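Amidohydrolase (Xanthomonas campestris pv. campestris, PDB 4DZH) is a zinc-binding amidohydrolase of the ATZ/TRZ family that probably deaminates adenosine-type compounds such as 5'-methylthioadenosine. Local coordinates at residues T85-V90 / Q102-V107; A109-P114 / D443-V448; C299-L304 / V309-G314; T332-A337 / L401-G406. One frame throughout, in Å; residues are numbered along the deposited sequence.

Overall arrangement
From the N terminus, interaction 1 comes first. It closes a short loop, bringing the chain after strand 69-80 back against helix 96-111. Interaction 2 opens just after it, at the end of the same helix, and closes only at the C-terminal helix 431-447. Its long loop holds interactions 3 and 4, which follow each other in series; none of the four cross. Interactions 1 and 2 touch, with Leu87 packed on Ile445. Interactions 3 and 4 also touch, with Ile313 against Ala333. The first pair joins an early barrel loop to the C-terminal helix. Interaction 3 sets helix 301-306 on barrel strand 310-313, and interaction 4 joins the following helix 326-341 to helix 397-403.

Interaction 1: T85-V90 / Q102-V107; sequences TLLRGV and QHIWPV
Leu87 and Val107 meet tip to tip across this contact. Leu87 CD2 lies 3.8 Å from Val107 CG1, and this is the tightest point. Leu87 CD1 is slightly farther from the same methyl, at 4.2 Å. Val107 CG1 is anti to its backbone N (chi1 171°), and this is the branch that meets Leu87. Leu87, Val107 and Ile104 are all buried.

Val90 is partly exposed and marks the side nearer solvent, as does His103 beside it. Val90 and Ile104 cross obliquely, with Val90 CG1 3.9 Å from Ile104 CD1. The loose pair is Leu87 CD1 and Ile104 CD1, 4.4 Å apart. Ile445 of helix 431-447 lies against both parts, touching Leu87, Val90 and Val107. A type II turn from Leu87 to Val90 puts both apolar side chains on the side facing the helix. Gly89, with its positive phi, forms part of the bend.

All contacts across the pair are apolar. The side chain of Ile104 is about 9 Å from a bound zinc ion. The packing belongs to the loop that follows the first barrel strand, the strand carrying zinc ligand His79 in this TIM-barrel amidohydrolase.

Interaction 2: A109-P114 / D443-V448; sequences AAVIGP and DRIRTV
Arg444 O, one residue before the Ile445 that meets Val111, is gripped twice by Thr447. The hydroxyl Thr447 OG1 donates to Arg444 O at 2.7 Å. The C=O...OG1 angle is 143°, and the hydroxyl is tilted modestly from the carbonyl plane. The backbone Thr447 N also donates to Arg444 O, at 3.3 Å. Both bonds stay within the last turn of helix 431-447. They satisfy a carbonyl near the helix end, where the regular bonding pattern runs out. Val448 N continues the turn with a 3.0 Å bond to Ile445 O.

This turn carries two apolar groups to segment 109-114. Val448, the last modelled residue, turns both branches to one methyl. Its CG2 is 3.7 Å from Ala110 CB, and its CG1 is 3.8 Å from that same Ala110 CB. Ala110 CB thus faces the fork almost symmetrically. This end is exposed to solvent.

Deeper in, Val111 and Ile445 cross at about a right angle. Val111 CG1, anti to its carbonyl carbon (chi1 -56°), is the branch that meets Ile445. It lies 4.2 Å from Ile445 CG1, a looser fit. Ile445 is buried, and His395 of the second subunit reaches it as well.

The contact thus joins the end of helix 96-111 to the end of helix 431-447. Polar bonding serves the C-terminal turn itself. Between the two segments the attachment is aliphatic packing, without directional bonds.

Interaction 3: C299-L304 / V309-G314; sequences CPACAL and VNLAIG
Leu304 and Val309 lie at an oblique angle to each other, and Leu311 stands beside them on the strand. The two methyls of Leu304 divide the work. Leu304 CD2 turns to Val309, with its closest methyl approach to Val309 CG2 at 3.9 Å. Leu304 CD1 turns to Leu311, 4.3 Å from Leu311 CD1. Leu311 splits its branches in the same way. Its CD2 sits over the first helical turn, 3.9 Å from Ala301 CB and at the same distance from Ala301 O. Leu311 gets there because its CG lies opposite its backbone N (chi1 -170°). Leu311 CD2 thus touches both the methyl and the backbone carbonyl of Ala301.

One backbone bond fixes the near end. Val309 N donates to Leu304 O at 2.9 Å, with an N-H...O angle of 151°. The donor is tilted 22° from the carbonyl plane. The bond spans the short turn between helix 301-306 and strand 310-313. Val309 CB lies 3.3 Å from the same Leu304 O. The bases of the two side chains are thus held together, and their tips pack from there.

All four touching residues are buried. Strand 310-313 is the last of the eight parallel TIM-barrel strands. Its backbone pairs with strand 283-286, and Ile313 makes a backbone hydrogen bond with Ala78 of the first barrel strand, 69-80, which helps to close the barrel. Helix 301-306 lies on the crossover between strands 283-286 and 310-313. Leu304 and Val309 both reach Val284 on the neighbouring strand and Ile274 on helix 271-280.

Interaction 4: T332-A337 / L401-G406; sequences TAAILA and LIYAAG
Helix 326-341, which follows the last TIM-barrel strand, meets here the end of helix 397-403, a later helix outside the eight-strand series. Ala334 and Ile335 face Ile402 and Tyr403 there, close to the second subunit. All four residues are buried.

The Tyr403 ring is the main surface. Its CE1 lies 3.8 Å from Ala334 CB and 3.9 Å from Ile335 CG2. Both methyls reach the ring obliquely. Ile335 and Tyr403 run past each other in opposite directions. With chi1 at 67°, Ile335 CG1 sits between the backbone N and carbonyl carbon, and CG2, anti to the carbonyl carbon, is the branch that meets the ring. Ile402 CG2 covers one face of the ring, 3.7 Å above its plane and offset toward the rim. The same methyl touches Ala334 CB at 4.0 Å.

The hydroxyl lies at the edge of the apolar patch. Tyr403 OH has hydrogen-bonding partners in Asp93 OD1 of the second subunit and Lys338 NZ of its own chain. Lys293 of the second subunit forms a cation-pi contact with the ring. Tyr403 therefore links the helix packing to the dimer interface.

The side chain of Ile335 is about 7 Å from a bound magnesium ion. Thr332, one turn back, bonds through OG1 to Glu289 OE2, a magnesium ligand. Ala334 CB also sits 3.8 Å from the hydroxyl oxygen Tyr403 OH.

Interaction 1: T85-V90 / Q102-V107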
loop_
_atom_site.group_PDB
_atom_site.type_symbol
_atom_site.label_atom_id
_atom_site.label_comp_id
_atom_site.label_asym_id
_atom_site.label_seq_id
_atom_site.Cartn_x
_atom_site.Cartn_y
_atom_site.Cartn_z
ATOM N N THR A 85 -14.036 10.209 -6.328
ATOM C CA THR A 85 -14.193 9.504 -5.064
ATOM C C THR A 85 -15.599 8.906 -5.013
ATOM O O THR A 85 -15.795 7.826 -4.485
ATOM C CB THR A 85 -14.110 10.397 -3.840
ATOM O OG1 THR A 85 -15.013 11.493 -4.025
ATOM C CG2 THR A 85 -12.740 10.898 -3.631
ATOM N N LEU A 86 -16.579 9.603 -5.594
ATOM C CA LEU A 86 -17.945 9.049 -5.664
ATOM C C LEU A 86 -18.078 7.812 -6.567
ATOM O O LEU A 86 -19.079 7.111 -6.513
ATOM C CB LEU A 86 -18.955 10.166 -6.065
ATOM C CG LEU A 86 -19.061 11.269 -5.000
ATOM C CD1 LEU A 86 -19.962 12.358 -5.544
ATOM C CD2 LEU A 86 -19.580 10.749 -3.660
ATOM N N LEU A 87 -17.051 7.506 -7.367
ATOM C CA LEU A 87 -17.077 6.326 -8.230
ATOM C C LEU A 87 -16.104 5.227 -7.688
ATOM O O LEU A 87 -15.653 4.351 -8.435
ATOM C CB LEU A 87 -16.710 6.690 -9.671
ATOM C CG LEU A 87 -17.620 7.728 -10.352
ATOM C CD1 LEU A 87 -17.415 7.715 -11.862
ATOM C CD2 LEU A 87 -19.047 7.428 -10.017
ATOM N N ARG A 88 -15.800 5.291 -6.394
ATOM C CA ARG A 88 -14.836 4.368 -5.808
ATOM C C ARG A 88 -15.198 2.918 -6.049
ATOM O O ARG A 88 -16.227 2.477 -5.560
ATOM C CB ARG A 88 -14.744 4.649 -4.306
ATOM C CG ARG A 88 -13.539 3.967 -3.633
ATOM C CD ARG A 88 -13.515 4.173 -2.137
ATOM N NE ARG A 88 -13.789 5.519 -1.610
ATOM C CZ ARG A 88 -12.886 6.475 -1.404
ATOM N NH1 ARG A 88 -11.601 6.327 -1.763
ATOM N NH2 ARG A 88 -13.270 7.601 -0.809
ATOM N N GLY A 89 -14.345 2.182 -6.786
ATOM C CA GLY A 89 -14.574 0.768 -7.071
ATOM C C GLY A 89 -15.791 0.505 -7.939
ATOM O O GLY A 89 -16.358 -0.573 -7.883
ATOM N N VAL A 90 -16.200 1.478 -8.754
ATOM C CA VAL A 90 -17.447 1.306 -9.526
ATOM C C VAL A 90 -17.253 0.292 -10.645
ATOM O O VAL A 90 -18.222 -0.361 -11.096
ATOM C CB VAL A 90 -17.986 2.674 -10.068
ATOM C CG1 VAL A 90 -17.059 3.259 -11.118
ATOM C CG2 VAL A 90 -19.401 2.520 -10.635
ATOM N N GLN A 102 -17.871 1.577 -21.210
ATOM C CA GLN A 102 -19.070 0.890 -20.772
ATOM C C GLN A 102 -19.397 1.188 -19.322
ATOM O O GLN A 102 -20.481 0.841 -18.826
ATOM C CB GLN A 102 -18.962 -0.620 -21.036
ATOM C CG GLN A 102 -19.581 -1.054 -22.388
ATOM C CD GLN A 102 -18.549 -1.478 -23.432
ATOM O OE1 GLN A 102 -17.840 -2.480 -23.261
ATOM N NE2 GLN A 102 -18.483 -0.731 -24.537
ATOM N N HIS A 103 -18.487 1.884 -18.644
ATOM C CA HIS A 103 -18.705 2.182 -17.242
ATOM C C HIS A 103 -18.421 3.643 -16.874
ATOM O O HIS A 103 -19.343 4.364 -16.461
ATOM C CB HIS A 103 -17.910 1.209 -16.339
ATOM C CG HIS A 103 -18.343 -0.224 -16.469
ATOM N ND1 HIS A 103 -17.904 -1.044 -17.490
ATOM C CD2 HIS A 103 -19.187 -0.976 -15.719
ATOM C CE1 HIS A 103 -18.448 -2.243 -17.357
ATOM N NE2 HIS A 103 -19.227 -2.229 -16.288
ATOM N N ILE A 104 -17.168 4.086 -17.019
ATOM C CA ILE A 104 -16.800 5.427 -16.539
ATOM C C ILE A 104 -17.495 6.566 -17.309
ATOM O O ILE A 104 -18.194 7.392 -16.705
ATOM C CB ILE A 104 -15.264 5.661 -16.530
ATOM C CG1 ILE A 104 -14.558 4.679 -15.585
ATOM C CG2 ILE A 104 -14.947 7.106 -16.103
ATOM C CD1 ILE A 104 -15.071 4.733 -14.185
ATOM N N TRP A 105 -17.314 6.616 -18.629
ATOM C CA TRP A 105 -17.966 7.676 -19.424
ATOM C C TRP A 105 -19.497 7.696 -19.288
ATOM O O TRP A 105 -20.067 8.753 -19.042
ATOM C CB TRP A 105 -17.563 7.631 -20.895
ATOM C CG TRP A 105 -16.095 7.820 -21.140
ATOM C CD1 TRP A 105 -15.187 8.443 -20.314
ATOM C CD2 TRP A 105 -15.351 7.360 -22.278
ATOM N NE1 TRP A 105 -13.927 8.401 -20.881
ATOM C CE2 TRP A 105 -14.003 7.747 -22.085
ATOM C CE3 TRP A 105 -15.696 6.670 -23.446
ATOM C CZ2 TRP A 105 -13.001 7.459 -23.019
ATOM C CZ3 TRP A 105 -14.697 6.386 -24.371
ATOM C CH2 TRP A 105 -13.366 6.781 -24.147
ATOM N N PRO A 106 -20.170 6.536 -19.423
ATOM C CA PRO A 106 -21.634 6.609 -19.272
ATOM C C PRO A 106 -22.104 7.024 -17.871
ATOM O O PRO A 106 -23.123 7.712 -17.749
ATOM C CB PRO A 106 -22.099 5.177 -19.570
ATOM C CG PRO A 106 -20.962 4.554 -20.326
ATOM C CD PRO A 106 -19.719 5.184 -19.809
ATOM N N VAL A 107 -21.394 6.620 -16.823
ATOM C CA VAL A 107 -21.774 7.094 -15.502
ATOM C C VAL A 107 -21.516 8.591 -15.368
ATOM O O VAL A 107 -22.385 9.329 -14.897
ATOM C CB VAL A 107 -21.086 6.310 -14.372
ATOM C CG1 VAL A 107 -21.349 6.978 -13.045
ATOM C CG2 VAL A 107 -21.629 4.923 -14.342
#

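Interaction 2: A109-P114 / D443-V448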
loop_
_atom_site.group_PDB
_atom_site.type_symbol
_atom_site.label_atom_id
_atom_site.label_comp_id
_atom_site.label_asym_id
_atom_site.label_seq_id
_atom_site.Cartn_x
_atom_site.Cartn_y
_atom_site.Cartn_z
ATOM N N ALA A 109 -21.401 10.806 -17.700
ATOM C CA ALA A 109 -22.368 11.494 -18.550
ATOM C C ALA A 109 -23.681 11.674 -17.791
ATOM O O ALA A 109 -24.359 12.705 -17.916
ATOM C CB ALA A 109 -22.599 10.700 -19.821
ATOM N N ALA A 110 -24.018 10.681 -16.983
ATOM C CA ALA A 110 -25.290 10.682 -16.291
ATOM C C ALA A 110 -25.270 11.562 -15.050
ATOM O O ALA A 110 -26.295 12.097 -14.661
ATOM C CB ALA A 110 -25.691 9.259 -15.931
ATOM N N VAL A 111 -24.103 11.718 -14.427
ATOM C CA VAL A 111 -24.032 12.365 -13.110
ATOM C C VAL A 111 -23.242 13.665 -13.048
ATOM O O VAL A 111 -23.401 14.420 -12.085
ATOM C CB VAL A 111 -23.439 11.422 -12.009
ATOM C CG1 VAL A 111 -24.231 10.125 -11.900
ATOM C CG2 VAL A 111 -21.927 11.153 -12.248
ATOM N N ILE A 112 -22.379 13.938 -14.023
ATOM C CA ILE A 112 -21.545 15.141 -13.931
ATOM C C ILE A 112 -22.390 16.434 -13.906
ATOM O O ILE A 112 -23.316 16.621 -14.696
ATOM C CB ILE A 112 -20.421 15.208 -15.013
ATOM C CG1 ILE A 112 -19.251 14.286 -14.649
ATOM C CG2 ILE A 112 -19.820 16.585 -15.089
ATOM C CD1 ILE A 112 -18.046 14.405 -15.614
ATOM N N GLY A 113 -22.057 17.301 -12.958
ATOM C CA GLY A 113 -22.709 18.602 -12.821
ATOM C C GLY A 113 -22.151 19.240 -11.560
ATOM O O GLY A 113 -21.292 18.655 -10.871
ATOM N N PRO A 114 -22.643 20.434 -11.212
ATOM C CA PRO A 114 -22.004 21.089 -10.062
ATOM C C PRO A 114 -22.158 20.379 -8.725
ATOM O O PRO A 114 -21.245 20.431 -7.901
ATOM C CB PRO A 114 -22.708 22.461 -9.991
ATOM C CG PRO A 114 -23.309 22.652 -11.295
ATOM C CD PRO A 114 -23.584 21.316 -11.918
ATOM N N ASP A 443 -26.495 5.035 -4.641
ATOM C CA ASP A 443 -27.830 4.685 -5.179
ATOM C C ASP A 443 -28.168 5.276 -6.571
ATOM O O ASP A 443 -28.753 4.596 -7.430
ATOM C CB ASP A 443 -28.909 5.083 -4.186
ATOM C CG ASP A 443 -28.804 4.328 -2.857
ATOM O OD1 ASP A 443 -28.214 3.206 -2.793
ATOM O OD2 ASP A 443 -29.326 4.863 -1.868
ATOM N N ARG A 444 -27.786 6.531 -6.795
ATOM C CA ARG A 444 -28.026 7.183 -8.076
ATOM C C ARG A 444 -27.268 6.525 -9.180
ATOM O O ARG A 444 -27.819 6.285 -10.258
ATOM C CB ARG A 444 -27.591 8.646 -8.014
ATOM C CG ARG A 444 -28.502 9.476 -7.200
ATOM C CD ARG A 444 -28.163 10.921 -7.367
ATOM N NE ARG A 444 -29.178 11.759 -6.726
ATOM C CZ ARG A 444 -29.034 13.063 -6.549
ATOM N NH1 ARG A 444 -27.940 13.680 -6.979
ATOM N NH2 ARG A 444 -29.981 13.743 -5.935
ATOM N N ILE A 445 -25.987 6.232 -8.911
ATOM C CA ILE A 445 -25.149 5.594 -9.899
ATOM C C ILE A 445 -25.704 4.198 -10.233
ATOM O O ILE A 445 -25.678 3.754 -11.403
ATOM C CB ILE A 445 -23.664 5.578 -9.392
ATOM C CG1 ILE A 445 -23.131 7.028 -9.337
ATOM C CG2 ILE A 445 -22.781 4.682 -10.248
ATOM C CD1 ILE A 445 -22.101 7.304 -8.213
ATOM N N ARG A 446 -26.219 3.516 -9.210
ATOM C CA ARG A 446 -26.750 2.153 -9.368
ATOM C C ARG A 446 -27.844 2.064 -10.442
ATOM O O ARG A 446 -27.940 1.083 -11.178
ATOM C CB ARG A 446 -27.248 1.606 -8.025
ATOM C CG ARG A 446 -26.153 0.908 -7.236
ATOM C CD ARG A 446 -26.678 0.190 -5.988
ATOM N NE ARG A 446 -25.597 -0.533 -5.305
ATOM C CZ ARG A 446 -25.652 -0.953 -4.045
ATOM N NH1 ARG A 446 -24.617 -1.599 -3.518
ATOM N NH2 ARG A 446 -26.737 -0.724 -3.308
ATOM N N THR A 447 -28.635 3.115 -10.552
ATOM C CA THR A 447 -29.715 3.159 -11.535
ATOM C C THR A 447 -29.258 3.410 -12.997
ATOM O O THR A 447 -29.968 3.059 -13.942
ATOM C CB THR A 447 -30.722 4.228 -11.126
ATOM O OG1 THR A 447 -30.121 5.521 -11.343
ATOM C CG2 THR A 447 -31.067 4.045 -9.630
ATOM N N VAL A 448 -28.079 3.991 -13.184
ATOM C CA VAL A 448 -27.636 4.417 -14.523
ATOM C C VAL A 448 -27.626 3.333 -15.619
ATOM O O VAL A 448 -26.832 2.389 -15.596
ATOM C CB VAL A 448 -26.268 5.160 -14.464
ATOM C CG1 VAL A 448 -25.722 5.439 -15.874
ATOM C CG2 VAL A 448 -26.426 6.444 -13.680
#

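Interaction 3: C299-L304 / V309-G314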
loop_
_atom_site.group_PDB
_atom_site.type_symbol
_atom_site.label_atom_id
_atom_site.label_comp_id
_atom_site.label_asym_id
_atom_site.label_seq_id
_atom_site.Cartn_x
_atom_site.Cartn_y
_atom_site.Cartn_z
ATOM N N CYS A 299 6.482 3.537 -15.844
ATOM C CA CYS A 299 7.226 4.776 -15.845
ATOM C C CYS A 299 8.615 4.575 -15.279
ATOM O O CYS A 299 8.786 3.960 -14.201
ATOM C CB CYS A 299 6.467 5.847 -15.049
ATOM S SG CYS A 299 7.237 7.386 -14.911
ATOM N N PRO A 300 9.629 5.063 -16.007
ATOM C CA PRO A 300 11.037 4.891 -15.583
ATOM C C PRO A 300 11.410 5.949 -14.582
ATOM O O PRO A 300 12.199 6.873 -14.845
ATOM C CB PRO A 300 11.827 5.059 -16.886
ATOM C CG PRO A 300 10.931 5.855 -17.777
ATOM C CD PRO A 300 9.496 5.604 -17.368
ATOM N N ALA A 301 10.796 5.840 -13.392
ATOM C CA ALA A 301 10.961 6.889 -12.409
ATOM C C ALA A 301 12.396 7.093 -11.975
ATOM O O ALA A 301 12.824 8.232 -11.761
ATOM C CB ALA A 301 10.051 6.628 -11.194
ATOM N N CYS A 302 13.147 6.005 -11.811
ATOM C CA CYS A 302 14.536 6.147 -11.422
ATOM C C CYS A 302 15.323 6.854 -12.542
ATOM O O CYS A 302 16.133 7.742 -12.281
ATOM C CB CYS A 302 15.161 4.792 -11.136
ATOM S SG CYS A 302 16.903 4.933 -10.712
ATOM N N ALA A 303 15.050 6.469 -13.782
ATOM C CA ALA A 303 15.772 7.096 -14.902
ATOM C C ALA A 303 15.516 8.602 -14.950
ATOM O O ALA A 303 16.451 9.401 -15.165
ATOM C CB ALA A 303 15.410 6.436 -16.226
ATOM N N LEU A 304 14.260 8.992 -14.742
ATOM C CA LEU A 304 13.878 10.388 -14.818
ATOM C C LEU A 304 14.508 11.140 -13.676
ATOM O O LEU A 304 14.994 12.246 -13.862
ATOM C CB LEU A 304 12.355 10.528 -14.711
ATOM C CG LEU A 304 11.546 10.114 -15.942
ATOM C CD1 LEU A 304 10.083 9.872 -15.601
ATOM C CD2 LEU A 304 11.625 11.240 -16.986
ATOM N N VAL A 309 15.091 15.130 -14.021
ATOM C CA VAL A 309 13.742 15.544 -14.362
ATOM C C VAL A 309 12.946 15.724 -13.082
ATOM O O VAL A 309 12.871 14.780 -12.282
ATOM C CB VAL A 309 13.030 14.545 -15.278
ATOM C CG1 VAL A 309 11.554 15.016 -15.479
ATOM C CG2 VAL A 309 13.757 14.454 -16.627
ATOM N N ASN A 310 12.396 16.915 -12.861
ATOM C CA ASN A 310 11.558 17.110 -11.673
ATOM C C ASN A 310 10.423 16.075 -11.599
ATOM O O ASN A 310 9.594 16.013 -12.491
ATOM C CB ASN A 310 10.995 18.506 -11.578
ATOM C CG ASN A 310 10.255 18.708 -10.284
ATOM O OD1 ASN A 310 10.866 18.744 -9.204
ATOM N ND2 ASN A 310 8.942 18.784 -10.370
ATOM N N LEU A 311 10.422 15.244 -10.550
ATOM C CA LEU A 311 9.464 14.132 -10.436
ATOM C C LEU A 311 8.509 14.373 -9.268
ATOM O O LEU A 311 8.936 14.683 -8.150
ATOM C CB LEU A 311 10.182 12.797 -10.230
ATOM C CG LEU A 311 9.404 11.474 -10.314
ATOM C CD1 LEU A 311 8.916 11.207 -11.731
ATOM C CD2 LEU A 311 10.188 10.313 -9.818
ATOM N N ALA A 312 7.211 14.242 -9.558
ATOM C CA ALA A 312 6.168 14.287 -8.525
ATOM C C ALA A 312 5.368 12.996 -8.515
ATOM O O ALA A 312 5.518 12.121 -9.379
ATOM C CB ALA A 312 5.262 15.477 -8.813
ATOM N N ILE A 313 4.482 12.866 -7.508
ATOM C CA ILE A 313 3.709 11.656 -7.311
ATOM C C ILE A 313 2.240 12.055 -7.187
ATOM O O ILE A 313 1.913 13.069 -6.567
ATOM C CB ILE A 313 4.198 10.903 -6.041
ATOM C CG1 ILE A 313 5.622 10.386 -6.259
ATOM C CG2 ILE A 313 3.253 9.710 -5.691
ATOM C CD1 ILE A 313 6.284 9.792 -5.024
ATOM N N GLY A 314 1.385 11.285 -7.844
ATOM C CA GLY A 314 -0.052 11.515 -7.769
ATOM C C GLY A 314 -0.797 10.175 -7.697
ATOM O O GLY A 314 -0.255 9.090 -8.005
#

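Interaction 4: T332-A337 / L401-G406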
loop_
_atom_site.group_PDB
_atom_site.type_symbol
_atom_site.label_atom_id
_atom_site.label_comp_id
_atom_site.label_asym_id
_atom_site.label_seq_id
_atom_site.Cartn_x
_atom_site.Cartn_y
_atom_site.Cartn_z
ATOM N N THR A 332 4.585 2.540 -3.097
ATOM C CA THR A 332 4.511 1.821 -4.376
ATOM C C THR A 332 5.534 2.401 -5.364
ATOM O O THR A 332 6.252 1.630 -6.054
ATOM C CB THR A 332 3.101 1.919 -4.937
ATOM O OG1 THR A 332 2.176 1.334 -3.989
ATOM C CG2 THR A 332 3.009 1.121 -6.224
ATOM N N ALA A 333 5.627 3.730 -5.404
ATOM C CA ALA A 333 6.603 4.416 -6.289
ATOM C C ALA A 333 8.005 3.941 -5.920
ATOM O O ALA A 333 8.808 3.594 -6.793
ATOM C CB ALA A 333 6.509 5.937 -6.174
ATOM N N ALA A 334 8.303 3.931 -4.632
ATOM C CA ALA A 334 9.668 3.625 -4.239
ATOM C C ALA A 334 10.032 2.182 -4.550
ATOM O O ALA A 334 11.183 1.924 -4.969
ATOM C CB ALA A 334 9.867 3.917 -2.745
ATOM N N ILE A 335 9.129 1.220 -4.310
ATOM C CA ILE A 335 9.506 -0.194 -4.480
ATOM C C ILE A 335 9.426 -0.578 -5.954
ATOM O O ILE A 335 10.303 -1.281 -6.459
ATOM C CB ILE A 335 8.716 -1.153 -3.547
ATOM C CG1 ILE A 335 7.221 -1.183 -3.945
ATOM C CG2 ILE A 335 8.936 -0.692 -2.069
ATOM C CD1 ILE A 335 6.408 -2.106 -3.061
ATOM N N LEU A 336 8.432 -0.044 -6.666
ATOM C CA LEU A 336 8.327 -0.323 -8.092
ATOM C C LEU A 336 9.557 0.234 -8.798
ATOM O O LEU A 336 10.031 -0.364 -9.753
ATOM C CB LEU A 336 7.074 0.367 -8.680
ATOM C CG LEU A 336 6.899 0.032 -10.180
ATOM C CD1 LEU A 336 6.572 -1.385 -10.378
ATOM C CD2 LEU A 336 5.747 0.888 -10.652
ATOM N N ALA A 337 10.064 1.374 -8.347
ATOM C CA ALA A 337 11.161 2.005 -9.086
ATOM C C ALA A 337 12.391 1.089 -9.101
ATOM O O ALA A 337 13.112 0.993 -10.119
ATOM C CB ALA A 337 11.500 3.368 -8.503
ATOM N N LEU A 401 8.805 6.489 7.235
ATOM C CA LEU A 401 7.713 7.237 6.623
ATOM C C LEU A 401 7.331 6.645 5.274
ATOM O O LEU A 401 6.142 6.653 4.885
ATOM C CB LEU A 401 8.153 8.687 6.409
ATOM C CG LEU A 401 8.151 9.435 7.736
ATOM C CD1 LEU A 401 8.838 10.821 7.521
ATOM C CD2 LEU A 401 6.783 9.643 8.288
ATOM N N ILE A 402 8.310 6.112 4.566
ATOM C CA ILE A 402 8.044 5.580 3.229
ATOM C C ILE A 402 7.642 4.102 3.226
ATOM O O ILE A 402 6.706 3.716 2.507
ATOM C CB ILE A 402 9.265 5.804 2.342
ATOM C CG1 ILE A 402 9.528 7.325 2.146
ATOM C CG2 ILE A 402 9.074 5.156 0.970
ATOM C CD1 ILE A 402 8.443 8.005 1.334
ATOM N N TYR A 403 8.312 3.267 4.030
ATOM C CA TYR A 403 8.121 1.834 3.900
ATOM C C TYR A 403 7.295 1.203 4.997
ATOM O O TYR A 403 7.029 -0.026 4.941
ATOM C CB TYR A 403 9.468 1.123 3.835
ATOM C CG TYR A 403 10.364 1.556 2.663
ATOM C CD1 TYR A 403 9.939 1.429 1.340
ATOM C CD2 TYR A 403 11.625 2.111 2.898
ATOM C CE1 TYR A 403 10.740 1.825 0.273
ATOM C CE2 TYR A 403 12.440 2.526 1.828
ATOM C CZ TYR A 403 11.984 2.374 0.522
ATOM O OH TYR A 403 12.766 2.756 -0.553
ATOM N N ALA A 404 6.910 1.956 6.006
ATOM C CA ALA A 404 6.113 1.338 7.098
ATOM C C ALA A 404 4.899 2.149 7.591
ATOM O O ALA A 404 3.875 1.557 7.997
ATOM C CB ALA A 404 7.018 0.985 8.311
ATOM N N ALA A 405 4.991 3.483 7.621
ATOM C CA ALA A 405 3.903 4.291 8.122
ATOM C C ALA A 405 2.687 4.152 7.245
ATOM O O ALA A 405 2.789 4.198 5.995
ATOM C CB ALA A 405 4.332 5.757 8.165
ATOM N N GLY A 406 1.528 4.003 7.875
ATOM C CA GLY A 406 0.275 4.096 7.165
ATOM C C GLY A 406 -0.366 5.458 7.305
ATOM O O GLY A 406 -0.084 6.204 8.239
#